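Local coordinates for protein TetR family transcriptional regulator (Clostridium perfringens, PDB 6AZH) that probably represses or otherwise regulates transcription as a TetR-family DNA-binding dimer, with a putative role in controlling fatty acid metabolism genes, at residues A[69-83]-A[128-142]. Residues are numbered along the deposited sequence; the frame is centred on the assembly and turned at random.
Sequences LTDIENLEDEPIEKL and GIERILKEAISKKQI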
loop_
_atom_site.group_PDB
_atom_site.type_symbol
_atom_site.label_atom_id
_atom_site.label_comp_id
_atom_site.label_asym_id
_atom_site.label_seq_id
_atom_site.Cartn_x
_atom_site.Cartn_y
_atom_site.Cartn_z
ATOM N N LEU A 69 -8.930 -3.605 17.682
ATOM C CA LEU A 69 -8.290 -4.908 17.538
ATOM C C LEU A 69 -8.206 -5.622 18.881
ATOM O O LEU A 69 -8.493 -6.822 18.971
ATOM C CB LEU A 69 -6.902 -4.759 16.920
ATOM C CG LEU A 69 -6.114 -6.049 16.695
ATOM C CD1 LEU A 69 -6.881 -7.001 15.780
ATOM C CD2 LEU A 69 -4.737 -5.735 16.118
ATOM N N THR A 70 -7.825 -4.895 19.937
ATOM C CA THR A 70 -7.774 -5.489 21.269
ATOM C C THR A 70 -9.142 -6.010 21.696
ATOM O O THR A 70 -9.235 -7.070 22.323
ATOM C CB THR A 70 -7.239 -4.468 22.283
ATOM O OG1 THR A 70 -5.852 -4.226 22.016
ATOM C CG2 THR A 70 -7.371 -5.004 23.707
ATOM N N ASP A 71 -10.217 -5.293 21.350
ATOM C CA ASP A 71 -11.558 -5.783 21.674
ATOM C C ASP A 71 -11.842 -7.115 20.988
ATOM O O ASP A 71 -12.446 -8.013 21.586
ATOM C CB ASP A 71 -12.618 -4.766 21.255
ATOM C CG ASP A 71 -12.662 -3.549 22.162
ATOM O OD1 ASP A 71 -12.098 -3.603 23.275
ATOM O OD2 ASP A 71 -13.272 -2.540 21.749
ATOM N N ILE A 72 -11.447 -7.244 19.718
ATOM C CA ILE A 72 -11.631 -8.511 19.005
ATOM C C ILE A 72 -10.810 -9.616 19.655
ATOM O O ILE A 72 -11.304 -10.736 19.878
ATOM C CB ILE A 72 -11.277 -8.336 17.516
ATOM C CG1 ILE A 72 -12.392 -7.549 16.821
ATOM C CG2 ILE A 72 -11.054 -9.711 16.855
ATOM C CD1 ILE A 72 -12.091 -7.219 15.390
ATOM N N GLU A 73 -9.548 -9.320 19.977
ATOM C CA GLU A 73 -8.696 -10.282 20.669
ATOM C C GLU A 73 -9.314 -10.747 21.982
ATOM O O GLU A 73 -9.131 -11.907 22.375
ATOM C CB GLU A 73 -7.325 -9.674 20.950
ATOM C CG GLU A 73 -6.435 -9.505 19.732
ATOM C CD GLU A 73 -5.006 -9.205 20.124
ATOM O OE1 GLU A 73 -4.319 -10.137 20.581
ATOM O OE2 GLU A 73 -4.569 -8.035 19.979
ATOM N N ASN A 74 -10.037 -9.860 22.672
ATOM C CA ASN A 74 -10.584 -10.163 23.990
ATOM C C ASN A 74 -11.849 -11.015 23.933
ATOM O O ASN A 74 -12.250 -11.564 24.966
ATOM C CB ASN A 74 -10.894 -8.867 24.748
ATOM C CG ASN A 74 -9.646 -8.190 25.306
ATOM O OD1 ASN A 74 -8.592 -8.807 25.453
ATOM N ND2 ASN A 74 -9.770 -6.909 25.625
ATOM N N LEU A 75 -12.494 -11.118 22.773
ATOM C CA LEU A 75 -13.699 -11.926 22.644
ATOM C C LEU A 75 -13.411 -13.388 22.955
ATOM O O LEU A 75 -12.283 -13.864 22.824
ATOM C CB LEU A 75 -14.266 -11.827 21.229
ATOM C CG LEU A 75 -14.578 -10.454 20.653
ATOM C CD1 LEU A 75 -14.774 -10.569 19.157
ATOM C CD2 LEU A 75 -15.814 -9.886 21.335
ATOM N N GLU A 76 -14.454 -14.111 23.369
ATOM C CA GLU A 76 -14.333 -15.555 23.551
ATOM C C GLU A 76 -14.541 -16.340 22.257
ATOM O O GLU A 76 -14.380 -17.568 22.268
ATOM C CB GLU A 76 -15.327 -16.022 24.622
ATOM C CG GLU A 76 -15.159 -15.266 25.932
ATOM C CD GLU A 76 -16.030 -15.806 27.051
ATOM O OE1 GLU A 76 -16.060 -17.041 27.247
ATOM O OE2 GLU A 76 -16.681 -14.988 27.741
ATOM N N ASP A 77 -14.903 -15.660 21.164
ATOM C CA ASP A 77 -15.137 -16.283 19.862
ATOM C C ASP A 77 -13.969 -17.161 19.439
ATOM O O ASP A 77 -12.819 -16.930 19.819
ATOM C CB ASP A 77 -15.361 -15.209 18.792
ATOM C CG ASP A 77 -16.560 -14.326 19.090
ATOM O OD1 ASP A 77 -16.771 -13.977 20.274
ATOM O OD2 ASP A 77 -17.286 -13.984 18.136
ATOM N N GLU A 78 -14.280 -18.196 18.651
ATOM C CA GLU A 78 -13.237 -18.970 18.009
ATOM C C GLU A 78 -12.374 -18.050 17.153
ATOM O O GLU A 78 -12.872 -17.069 16.595
ATOM C CB GLU A 78 -13.828 -20.060 17.126
ATOM C CG GLU A 78 -14.580 -21.087 17.914
ATOM C CD GLU A 78 -13.698 -21.823 18.888
ATOM O OE1 GLU A 78 -12.635 -22.318 18.469
ATOM O OE2 GLU A 78 -14.075 -21.915 20.081
ATOM N N PRO A 79 -11.085 -18.356 17.025
ATOM C CA PRO A 79 -10.202 -17.475 16.238
ATOM C C PRO A 79 -10.679 -17.248 14.815
ATOM O O PRO A 79 -10.517 -16.141 14.280
ATOM C CB PRO A 79 -8.865 -18.220 16.272
ATOM C CG PRO A 79 -8.921 -19.071 17.487
ATOM C CD PRO A 79 -10.351 -19.420 17.726
ATOM N N ILE A 80 -11.239 -18.274 14.160
ATOM C CA ILE A 80 -11.708 -18.092 12.790
ATOM C C ILE A 80 -12.826 -17.064 12.750
ATOM O O ILE A 80 -12.963 -16.314 11.772
ATOM C CB ILE A 80 -12.149 -19.451 12.182
ATOM C CG1 ILE A 80 -12.567 -19.272 10.723
ATOM C CG2 ILE A 80 -13.302 -20.051 12.972
ATOM C CD1 ILE A 80 -11.472 -18.711 9.829
ATOM N N GLU A 81 -13.642 -17.000 13.807
ATOM C CA GLU A 81 -14.676 -15.981 13.868
ATOM C C GLU A 81 -14.077 -14.615 14.200
ATOM O O GLU A 81 -14.583 -13.587 13.729
ATOM C CB GLU A 81 -15.741 -16.380 14.892
ATOM C CG GLU A 81 -16.511 -17.646 14.486
ATOM C CD GLU A 81 -17.157 -17.489 13.122
ATOM O OE1 GLU A 81 -17.859 -16.473 12.923
ATOM O OE2 GLU A 81 -16.950 -18.364 12.245
ATOM N N LYS A 82 -12.996 -14.591 14.980
ATOM C CA LYS A 82 -12.293 -13.333 15.215
ATOM C C LYS A 82 -11.721 -12.776 13.920
ATOM O O LYS A 82 -11.727 -11.555 13.713
ATOM C CB LYS A 82 -11.178 -13.512 16.244
ATOM C CG LYS A 82 -11.655 -13.690 17.695
ATOM C CD LYS A 82 -10.512 -14.165 18.578
ATOM C CE LYS A 82 -10.835 -13.981 20.057
ATOM N NZ LYS A 82 -9.709 -14.453 20.912
ATOM N N LEU A 83 -11.221 -13.651 13.026
ATOM C CA LEU A 83 -10.684 -13.154 11.754
ATOM C C LEU A 83 -11.785 -12.554 10.894
ATOM O O LEU A 83 -11.582 -11.515 10.256
ATOM C CB LEU A 83 -9.954 -14.261 10.977
ATOM C CG LEU A 83 -8.639 -14.731 11.610
ATOM C CD1 LEU A 83 -8.131 -16.005 10.909
ATOM C CD2 LEU A 83 -7.569 -13.621 11.585
ATOM N N GLY A 128 -0.969 -7.797 16.675
ATOM C CA GLY A 128 -2.259 -8.288 17.138
ATOM C C GLY A 128 -2.879 -9.276 16.166
ATOM O O GLY A 128 -3.438 -10.296 16.577
ATOM N N ILE A 129 -2.783 -8.986 14.861
ATOM C CA ILE A 129 -3.237 -9.931 13.841
ATOM C C ILE A 129 -2.465 -11.239 13.949
ATOM O O ILE A 129 -3.045 -12.328 13.864
ATOM C CB ILE A 129 -3.104 -9.319 12.427
ATOM C CG1 ILE A 129 -3.984 -8.064 12.277
ATOM C CG2 ILE A 129 -3.450 -10.372 11.337
ATOM C CD1 ILE A 129 -3.689 -7.248 10.999
ATOM N N GLU A 130 -1.145 -11.156 14.136
ATOM C CA GLU A 130 -0.352 -12.375 14.296
ATOM C C GLU A 130 -0.845 -13.198 15.473
ATOM O O GLU A 130 -0.905 -14.432 15.393
ATOM C CB GLU A 130 1.125 -12.039 14.479
ATOM C CG GLU A 130 1.707 -11.347 13.262
ATOM C CD GLU A 130 3.152 -10.931 13.428
ATOM O OE1 GLU A 130 3.779 -11.317 14.434
ATOM O OE2 GLU A 130 3.652 -10.210 12.540
ATOM N N ARG A 131 -1.220 -12.538 16.571
ATOM C CA ARG A 131 -1.686 -13.281 17.739
ATOM C C ARG A 131 -2.959 -14.066 17.432
ATOM O O ARG A 131 -3.093 -15.216 17.857
ATOM C CB ARG A 131 -1.901 -12.335 18.918
ATOM C CG ARG A 131 -0.596 -11.747 19.463
ATOM C CD ARG A 131 -0.803 -11.078 20.797
ATOM N NE ARG A 131 -1.532 -9.821 20.671
ATOM C CZ ARG A 131 -0.956 -8.645 20.419
ATOM N NH1 ARG A 131 0.359 -8.561 20.266
ATOM N NH2 ARG A 131 -1.695 -7.553 20.322
ATOM N N ILE A 132 -3.907 -13.466 16.707
ATOM C CA ILE A 132 -5.123 -14.197 16.351
ATOM C C ILE A 132 -4.786 -15.367 15.438
ATOM O O ILE A 132 -5.317 -16.478 15.605
ATOM C CB ILE A 132 -6.164 -13.258 15.714
ATOM C CG1 ILE A 132 -6.552 -12.146 16.698
ATOM C CG2 ILE A 132 -7.419 -14.039 15.254
ATOM C CD1 ILE A 132 -7.336 -11.031 16.050
ATOM N N LEU A 133 -3.884 -15.148 14.469
ATOM C CA LEU A 133 -3.515 -16.226 13.553
ATOM C C LEU A 133 -2.862 -17.379 14.300
ATOM O O LEU A 133 -3.146 -18.549 14.017
ATOM C CB LEU A 133 -2.585 -15.710 12.453
ATOM C CG LEU A 133 -3.225 -14.713 11.477
ATOM C CD1 LEU A 133 -2.155 -14.076 10.568
ATOM C CD2 LEU A 133 -4.330 -15.344 10.647
ATOM N N LYS A 134 -1.989 -17.072 15.262
ATOM C CA LYS A 134 -1.334 -18.138 16.020
ATOM C C LYS A 134 -2.359 -19.009 16.739
ATOM O O LYS A 134 -2.282 -20.245 16.703
ATOM C CB LYS A 134 -0.343 -17.549 17.019
ATOM C CG LYS A 134 0.459 -18.603 17.755
ATOM C CD LYS A 134 1.489 -17.962 18.689
ATOM C CE LYS A 134 2.566 -18.976 19.079
ATOM N NZ LYS A 134 3.627 -18.358 19.926
ATOM N N GLU A 135 -3.337 -18.377 17.382
ATOM C CA GLU A 135 -4.403 -19.136 18.027
ATOM C C GLU A 135 -5.197 -19.942 17.011
ATOM O O GLU A 135 -5.552 -21.100 17.270
ATOM C CB GLU A 135 -5.331 -18.200 18.797
ATOM C CG GLU A 135 -6.154 -18.926 19.867
ATOM C CD GLU A 135 -7.255 -18.067 20.466
ATOM O OE1 GLU A 135 -8.313 -18.629 20.830
ATOM O OE2 GLU A 135 -7.070 -16.836 20.576
ATOM N N ALA A 136 -5.489 -19.342 15.849
ATOM C CA ALA A 136 -6.243 -20.040 14.809
ATOM C C ALA A 136 -5.496 -21.262 14.311
ATOM O O ALA A 136 -6.105 -22.303 14.038
ATOM C CB ALA A 136 -6.533 -19.091 13.643
ATOM N N ILE A 137 -4.175 -21.151 14.166
ATOM C CA ILE A 137 -3.395 -22.296 13.710
ATOM C C ILE A 137 -3.387 -23.391 14.771
ATOM O O ILE A 137 -3.575 -24.572 14.463
ATOM C CB ILE A 137 -1.974 -21.843 13.324
ATOM C CG1 ILE A 137 -2.054 -20.975 12.065
ATOM C CG2 ILE A 137 -1.077 -23.033 13.084
ATOM C CD1 ILE A 137 -0.740 -20.356 11.650
ATOM N N SER A 138 -3.206 -23.019 16.039
ATOM C CA SER A 138 -3.197 -24.038 17.082
ATOM C C SER A 138 -4.539 -24.758 17.166
ATOM O O SER A 138 -4.588 -25.951 17.486
ATOM C CB SER A 138 -2.823 -23.410 18.425
ATOM O OG SER A 138 -3.941 -22.799 19.032
ATOM N N LYS A 139 -5.637 -24.072 16.858
ATOM C CA LYS A 139 -6.952 -24.697 16.888
ATOM C C LYS A 139 -7.323 -25.348 15.563
ATOM O O LYS A 139 -8.462 -25.802 15.405
ATOM C CB LYS A 139 -8.001 -23.671 17.312
ATOM C CG LYS A 139 -7.983 -23.422 18.819
ATOM C CD LYS A 139 -9.008 -22.406 19.253
ATOM C CE LYS A 139 -9.254 -22.499 20.742
ATOM N NZ LYS A 139 -9.049 -21.195 21.437
ATOM N N LYS A 140 -6.369 -25.430 14.629
ATOM C CA LYS A 140 -6.541 -26.056 13.317
ATOM C C LYS A 140 -7.702 -25.447 12.537
ATOM O O LYS A 140 -8.405 -26.137 11.793
ATOM C CB LYS A 140 -6.696 -27.576 13.442
ATOM C CG LYS A 140 -5.498 -28.219 14.103
ATOM C CD LYS A 140 -5.548 -29.735 14.038
ATOM C CE LYS A 140 -4.346 -30.326 14.750
ATOM N NZ LYS A 140 -3.122 -29.510 14.469
ATOM N N GLN A 141 -7.882 -24.131 12.673
ATOM C CA GLN A 141 -8.868 -23.415 11.878
ATOM C C GLN A 141 -8.238 -22.663 10.724
ATOM O O GLN A 141 -8.961 -22.228 9.826
ATOM C CB GLN A 141 -9.664 -22.443 12.761
ATOM C CG GLN A 141 -10.519 -23.187 13.788
ATOM C CD GLN A 141 -11.060 -22.311 14.893
ATOM O OE1 GLN A 141 -10.761 -21.108 14.971
ATOM N NE2 GLN A 141 -11.874 -22.907 15.764
ATOM N N ILE A 142 -6.917 -22.501 10.743
ATOM C CA ILE A 142 -6.150 -21.869 9.678
ATOM C C ILE A 142 -4.961 -22.769 9.374
ATOM O O ILE A 142 -4.399 -23.387 10.283
ATOM C CB ILE A 142 -5.689 -20.457 10.107
ATOM C CG1 ILE A 142 -6.900 -19.530 10.272
ATOM C CG2 ILE A 142 -4.600 -19.874 9.175
ATOM C CD1 ILE A 142 -7.518 -19.061 9.002
HETATM O O HOH W 1 -10.435 -17.041 21.034
HETATM O O HOH W 2 -7.144 -14.116 19.770
#
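I132 is a knob in a hole made by two helices, I72 and E73 from helix 50-74 and K82 and L83 from helix 79-96, in the all-helical C-terminal domain of a TetR-family regulator. Helix 113-138 lies over the turn joining these helices, nearly parallel to the short segment 69-74 (17°). With CG1 anti to the carbonyl carbon (chi1 -60°), beta-branched I132 spreads two arms: CD1 meets I72 CG2, while CG2 packs on L83 CD2 at 3.7 Å. Glycine at 128 makes room for L69, whose CD2 rests on the backbone 3.7 Å from G128 CA. Beside this apolar seam, R131 grips E73 side-on, NE to OE1 at 2.8 Å and NH2 to OE2 at 2.9 Å. Both oxygens offer syn lone pairs; the carboxylate and guanidinium planes are nearly coplanar, and with a bond on each oxygen the carboxylate's rotation is fixed. K82 is extended, carrying its ammonium to E73 O at 3.0 Å, above the carbonyl plane; two waters link NZ to E135, whose OE1 also accepts from K139. This network would probably keep the buried lysine charged. P79 suits the first helical turn, where no backbone N-H is needed for a helical bond, and its ring lays CB against A136 CB at 3.6 Å. Past the Schellman motif that ends helix 113-138, I142 reaches L83 and, from the second subunit, I189. Q141 uses both ends of its amide at the start of helix 79-96: NE2 donates to the anti lone pair of E78 OE1, and OE1 accepts from I80 N at 3.0 Å, the donor tilted 30° from the carbonyl plane.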